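Local coordinates for protein glyoxylate reductase (Paecilomyces sp. J18, PDB 3WNV) that probably reduces glyoxylate to glycolate with a nicotinamide cofactor, as a fungal member of the D-isomer specific 2-hydroxyacid dehydrogenase family, at residues G10-A15 against E302-V307; A17-L22 against L306-L311. All coordinates share one frame; numbering follows the deposited sequence.

Interaction 1 (G10-A15 against E302-V307)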
loop_
_atom_site.group_PDB
_atom_site.type_symbol
_atom_site.label_atom_id
_atom_site.label_comp_id
_atom_site.label_asym_id
_atom_site.label_seq_id
_atom_site.Cartn_x
_atom_site.Cartn_y
_atom_site.Cartn_z
ATOM N N GLY A 10 0.007 10.807 15.690
ATOM C CA GLY A 10 -0.835 11.246 14.593
ATOM C C GLY A 10 -2.296 11.243 14.998
ATOM O O GLY A 10 -2.608 11.457 16.165
ATOM N N ASP A 11 -3.179 11.019 14.024
ATOM C CA ASP A 11 -4.615 11.217 14.234
ATOM C C ASP A 11 -5.360 9.885 14.176
ATOM O O ASP A 11 -4.941 8.949 13.476
ATOM C CB ASP A 11 -5.219 12.094 13.125
ATOM C CG ASP A 11 -4.606 13.491 13.041
ATOM O OD1 ASP A 11 -4.154 14.044 14.071
ATOM O OD2 ASP A 11 -4.598 14.043 11.908
ATOM N N ILE A 12 -6.490 9.835 14.883
ATOM C CA ILE A 12 -7.496 8.803 14.674
ATOM C C ILE A 12 -8.771 9.550 14.236
ATOM O O ILE A 12 -9.237 10.466 14.915
ATOM C CB ILE A 12 -7.700 7.928 15.954
ATOM C CG1 ILE A 12 -6.478 6.994 16.145
ATOM C CG2 ILE A 12 -8.997 7.165 15.895
ATOM C CD1 ILE A 12 -6.463 6.216 17.480
ATOM N N VAL A 13 -9.263 9.183 13.060
ATOM C CA VAL A 13 -10.302 9.945 12.380
ATOM C C VAL A 13 -11.670 9.386 12.681
ATOM O O VAL A 13 -12.613 10.141 12.967
ATOM C CB VAL A 13 -10.098 9.918 10.858
ATOM C CG1 VAL A 13 -11.179 10.765 10.166
ATOM C CG2 VAL A 13 -8.688 10.373 10.473
ATOM N N HIS A 14 -11.799 8.065 12.633
ATOM C CA HIS A 14 -13.131 7.460 12.655
ATOM C C HIS A 14 -13.452 6.718 13.935
ATOM O O HIS A 14 -14.620 6.436 14.193
ATOM C CB HIS A 14 -13.310 6.484 11.497
ATOM C CG HIS A 14 -13.001 7.074 10.164
ATOM N ND1 HIS A 14 -13.863 7.936 9.524
ATOM C CD2 HIS A 14 -11.919 6.942 9.360
ATOM C CE1 HIS A 14 -13.323 8.300 8.367
ATOM N NE2 HIS A 14 -12.137 7.726 8.256
ATOM N N ALA A 15 -12.428 6.379 14.712
ATOM C CA ALA A 15 -12.614 5.445 15.815
ATOM C C ALA A 15 -12.160 6.041 17.137
ATOM O O ALA A 15 -11.655 5.323 18.009
ATOM C CB ALA A 15 -11.894 4.169 15.532
ATOM N N GLU A 302 -12.575 0.610 9.179
ATOM C CA GLU A 302 -12.254 -0.806 9.456
ATOM C C GLU A 302 -10.769 -0.948 9.791
ATOM O O GLU A 302 -10.392 -1.738 10.664
ATOM C CB GLU A 302 -12.572 -1.694 8.271
ATOM C CG GLU A 302 -12.217 -3.169 8.490
ATOM C CD GLU A 302 -13.101 -3.876 9.530
ATOM O OE1 GLU A 302 -14.135 -3.318 9.986
ATOM O OE2 GLU A 302 -12.735 -5.013 9.911
ATOM N N MET A 303 -9.930 -0.166 9.116
ATOM C CA MET A 303 -8.477 -0.231 9.375
ATOM C C MET A 303 -8.169 0.279 10.803
ATOM O O MET A 303 -7.481 -0.393 11.557
ATOM C CB MET A 303 -7.706 0.543 8.315
ATOM C CG MET A 303 -7.659 -0.123 6.867
ATOM S SD MET A 303 -7.127 1.140 5.737
ATOM C CE MET A 303 -5.357 1.041 6.001
ATOM N N GLU A 304 -8.658 1.467 11.154
ATOM C CA GLU A 304 -8.542 1.934 12.552
ATOM C C GLU A 304 -9.012 0.933 13.612
ATOM O O GLU A 304 -8.327 0.770 14.638
ATOM C CB GLU A 304 -9.211 3.290 12.728
ATOM C CG GLU A 304 -8.470 4.372 11.996
ATOM C CD GLU A 304 -9.034 5.757 12.189
ATOM O OE1 GLU A 304 -10.199 5.918 12.627
ATOM O OE2 GLU A 304 -8.319 6.719 11.844
ATOM N N LEU A 305 -10.181 0.325 13.415
ATOM C CA LEU A 305 -10.728 -0.614 14.393
ATOM C C LEU A 305 -9.822 -1.833 14.562
ATOM O O LEU A 305 -9.663 -2.341 15.684
ATOM C CB LEU A 305 -12.160 -1.030 14.031
ATOM C CG LEU A 305 -13.209 0.069 14.154
ATOM C CD1 LEU A 305 -14.562 -0.439 13.670
ATOM C CD2 LEU A 305 -13.315 0.563 15.577
ATOM N N LEU A 306 -9.245 -2.302 13.451
ATOM C CA LEU A 306 -8.303 -3.422 13.493
ATOM C C LEU A 306 -7.055 -3.084 14.302
ATOM O O LEU A 306 -6.595 -3.889 15.101
ATOM C CB LEU A 306 -7.919 -3.883 12.067
ATOM C CG LEU A 306 -6.983 -5.103 11.966
ATOM C CD1 LEU A 306 -7.516 -6.322 12.738
ATOM C CD2 LEU A 306 -6.815 -5.405 10.500
ATOM N N VAL A 307 -6.514 -1.882 14.129
ATOM C CA VAL A 307 -5.374 -1.467 14.936
ATOM C C VAL A 307 -5.742 -1.399 16.414
ATOM O O VAL A 307 -4.974 -1.836 17.286
ATOM C CB VAL A 307 -4.835 -0.090 14.469
ATOM C CG1 VAL A 307 -3.531 0.255 15.209
ATOM C CG2 VAL A 307 -4.573 -0.120 12.965
HETATM O O HOH W 1 -5.595 6.522 12.131
#
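The carboxylate of Glu-304 reaches out from helix 297-317 and is gripped by successive backbone amides of the loop 10-15. Val-13 N gives an almost straight bond (177°) to Glu-304 OE2 at 2.9 Å, meeting it on the syn side but slightly out of the carboxylate plane. His-14 N takes the syn lone pair of Glu-304 OE1 at 2.7 Å, in a less straight hydrogen bond (152°). Ala-15 N also comes to 3.1 Å from Glu-304 OE1. CG stands beside the backbone N of Glu-304 (chi1 -68°) and the chain runs extended beyond it, which carries the acid across to the loop. A water donates to both Glu-304 OE2 and Asp-11 O, tying in the loop two residues before Val-13. This loop joins strand 5-9, in the five-stranded parallel sheet of an alpha/beta domain, to helix 16-21, whose N-cap residue is Ala-15; the C-terminal helix thus returns to the first strand-helix turn. Packing is close where Ile-12 CG2 lies 3.7 Å from Glu-304 OE1 and Ala-15 CB meets Leu-305 CD2 at 3.9 Å. On the looser, more solvent-exposed side, the side chain of Val-13 adds little, while His-14 NE2 hydrogen-bonds to Gln-300. A leucine replacing Glu-304 would probably leave the amides of Val-13 and His-14 without their acceptor and the water held by Asp-11 O with one partner fewer.

Interaction 2 (A17-L22 against L306-L311)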
loop_
_atom_site.group_PDB
_atom_site.type_symbol
_atom_site.label_atom_id
_atom_site.label_comp_id
_atom_site.label_asym_id
_atom_site.label_seq_id
_atom_site.Cartn_x
_atom_site.Cartn_y
_atom_site.Cartn_z
ATOM N N ALA A 17 -13.881 6.990 19.622
ATOM C CA ALA A 17 -14.577 6.367 20.758
ATOM C C ALA A 17 -13.878 5.117 21.259
ATOM O O ALA A 17 -13.771 4.903 22.468
ATOM C CB ALA A 17 -15.989 6.035 20.384
ATOM N N GLU A 18 -13.395 4.314 20.320
ATOM C CA GLU A 18 -12.721 3.051 20.629
ATOM C C GLU A 18 -11.361 3.320 21.261
ATOM O O GLU A 18 -10.923 2.563 22.127
ATOM C CB GLU A 18 -12.591 2.186 19.365
ATOM C CG GLU A 18 -13.927 1.510 18.922
ATOM C CD GLU A 18 -14.916 2.428 18.198
ATOM O OE1 GLU A 18 -14.576 3.592 17.869
ATOM O OE2 GLU A 18 -16.059 1.973 17.928
ATOM N N TRP A 19 -10.674 4.381 20.816
ATOM C CA TRP A 19 -9.425 4.791 21.452
ATOM C C TRP A 19 -9.708 5.243 22.885
ATOM O O TRP A 19 -9.096 4.732 23.814
ATOM C CB TRP A 19 -8.719 5.905 20.641
ATOM C CG TRP A 19 -7.604 6.627 21.397
ATOM C CD1 TRP A 19 -7.677 7.870 21.957
ATOM C CD2 TRP A 19 -6.267 6.164 21.648
ATOM N NE1 TRP A 19 -6.498 8.199 22.541
ATOM C CE2 TRP A 19 -5.607 7.172 22.373
ATOM C CE3 TRP A 19 -5.577 4.984 21.345
ATOM C CZ2 TRP A 19 -4.266 7.060 22.793
ATOM C CZ3 TRP A 19 -4.256 4.859 21.762
ATOM C CH2 TRP A 19 -3.609 5.894 22.481
ATOM N N GLU A 20 -10.653 6.164 23.074
ATOM C CA GLU A 20 -10.942 6.665 24.422
ATOM C C GLU A 20 -11.337 5.543 25.366
ATOM O O GLU A 20 -11.025 5.579 26.556
ATOM C CB GLU A 20 -12.048 7.708 24.380
ATOM C CG GLU A 20 -11.712 8.899 23.492
ATOM C CD GLU A 20 -10.691 9.855 24.095
ATOM O OE1 GLU A 20 -10.169 9.609 25.215
ATOM O OE2 GLU A 20 -10.428 10.885 23.433
ATOM N N ALA A 21 -12.019 4.539 24.831
ATOM C CA ALA A 21 -12.431 3.401 25.647
ATOM C C ALA A 21 -11.258 2.660 26.309
ATOM O O ALA A 21 -11.418 2.063 27.360
ATOM C CB ALA A 21 -13.266 2.458 24.818
ATOM N N LEU A 22 -10.077 2.696 25.703
ATOM C CA LEU A 22 -8.903 2.024 26.290
ATOM C C LEU A 22 -8.416 2.658 27.574
ATOM O O LEU A 22 -7.531 2.117 28.238
ATOM C CB LEU A 22 -7.731 1.987 25.291
ATOM C CG LEU A 22 -7.990 1.250 23.975
ATOM C CD1 LEU A 22 -6.866 1.569 22.981
ATOM C CD2 LEU A 22 -8.084 -0.259 24.195
ATOM N N LEU A 306 -9.245 -2.302 13.451
ATOM C CA LEU A 306 -8.303 -3.422 13.493
ATOM C C LEU A 306 -7.055 -3.084 14.302
ATOM O O LEU A 306 -6.595 -3.889 15.101
ATOM C CB LEU A 306 -7.919 -3.883 12.067
ATOM C CG LEU A 306 -6.983 -5.103 11.966
ATOM C CD1 LEU A 306 -7.516 -6.322 12.738
ATOM C CD2 LEU A 306 -6.815 -5.405 10.500
ATOM N N VAL A 307 -6.514 -1.882 14.129
ATOM C CA VAL A 307 -5.374 -1.467 14.936
ATOM C C VAL A 307 -5.742 -1.399 16.414
ATOM O O VAL A 307 -4.974 -1.836 17.286
ATOM C CB VAL A 307 -4.835 -0.090 14.469
ATOM C CG1 VAL A 307 -3.531 0.255 15.209
ATOM C CG2 VAL A 307 -4.573 -0.120 12.965
ATOM N N LEU A 308 -6.939 -0.880 16.713
ATOM C CA LEU A 308 -7.315 -0.666 18.097
ATOM C C LEU A 308 -7.615 -2.010 18.752
ATOM O O LEU A 308 -7.391 -2.176 19.940
ATOM C CB LEU A 308 -8.474 0.334 18.212
ATOM C CG LEU A 308 -8.020 1.772 17.871
ATOM C CD1 LEU A 308 -9.223 2.680 17.585
ATOM C CD2 LEU A 308 -7.157 2.375 18.983
ATOM N N ASN A 309 -8.121 -2.966 17.966
ATOM C CA ASN A 309 -8.345 -4.312 18.486
ATOM C C ASN A 309 -7.040 -5.056 18.764
ATOM O O ASN A 309 -6.950 -5.809 19.735
ATOM C CB ASN A 309 -9.271 -5.105 17.549
ATOM C CG ASN A 309 -10.724 -4.704 17.712
ATOM O OD1 ASN A 309 -11.139 -4.352 18.799
ATOM N ND2 ASN A 309 -11.491 -4.725 16.623
ATOM N N ASN A 310 -6.048 -4.867 17.893
ATOM C CA ASN A 310 -4.694 -5.333 18.180
ATOM C C ASN A 310 -4.158 -4.735 19.477
ATOM O O ASN A 310 -3.646 -5.452 20.311
ATOM C CB ASN A 310 -3.740 -4.984 17.045
ATOM C CG ASN A 310 -3.703 -6.046 15.981
ATOM O OD1 ASN A 310 -3.060 -7.097 16.166
ATOM N ND2 ASN A 310 -4.382 -5.796 14.856
ATOM N N LEU A 311 -4.269 -3.416 19.635
ATOM C CA LEU A 311 -3.862 -2.768 20.880
ATOM C C LEU A 311 -4.522 -3.338 22.125
ATOM O O LEU A 311 -3.878 -3.590 23.140
ATOM C CB LEU A 311 -4.164 -1.275 20.812
ATOM C CG LEU A 311 -3.160 -0.507 20.000
ATOM C CD1 LEU A 311 -3.709 0.862 19.590
ATOM C CD2 LEU A 311 -1.895 -0.388 20.816
#
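Leu-308 is the bump of this contact: its forked end projects from helix 297-317 into a hollow formed by Glu-18, Trp-19 and Leu-22 of the segment 17-22. The two methyls divide the hollow between them. Leu-308 CD1 rests against the aliphatic start of Glu-18, 3.8 Å from Glu-18 CB, and also lies 3.9 Å from Trp-19 N. Leu-308 CD2 fills the other side, meeting Trp-19 CE3 at 3.9 Å and Leu-22 CD1 at 4.1 Å. This methyl comes to the edge of the indole, in its plane, and the two side chains cross at about a right angle. The indole of Trp-19 comes alongside this hollow because chi1 (166°) turns CG away from the backbone N. Leu-22 answers with a smaller bump of its own, Leu-22 CD1 standing 4.5 Å from Leu-311 CB, a looser fit one turn further along the partner helix. Glu-18 lends its CB, but the chain bends at chi2 and leads the carboxylate away from Leu-308. No hydrogen bond joins the two segments. Beneath the pair lies the parallel sheet: Trp-19 and Leu-22 touch Leu-28 of strand 27-31, while Leu-308 and Leu-311 settle on Tyr-55 of strand 51-57, with Leu-311 also reaching Cys-83 of strand 81-85.

How the interactions relate
Interactions 1 and 2 lie about 8 Å apart, centre to centre, and use consecutive, overlapping parts of helix 297-317, sharing Leu-306 and Val-307. Their N-terminal partners also follow one another: loop 10-15 leads directly into helix 16-21. The two contacts merge where Leu-305 CD2 packs on Glu-18 CG at 3.5 Å and where Ile-12 CD1 touches both Trp-19 and Leu-308. Polar gripping at the loop thus passes into apolar helix packing over the same five-stranded parallel sheet. More than 280 residues, including the Rossmann-type cofactor domain, intervene, so the C-terminal helix completes a domain begun at the N-terminus, as in related 2-hydroxyacid dehydrogenases.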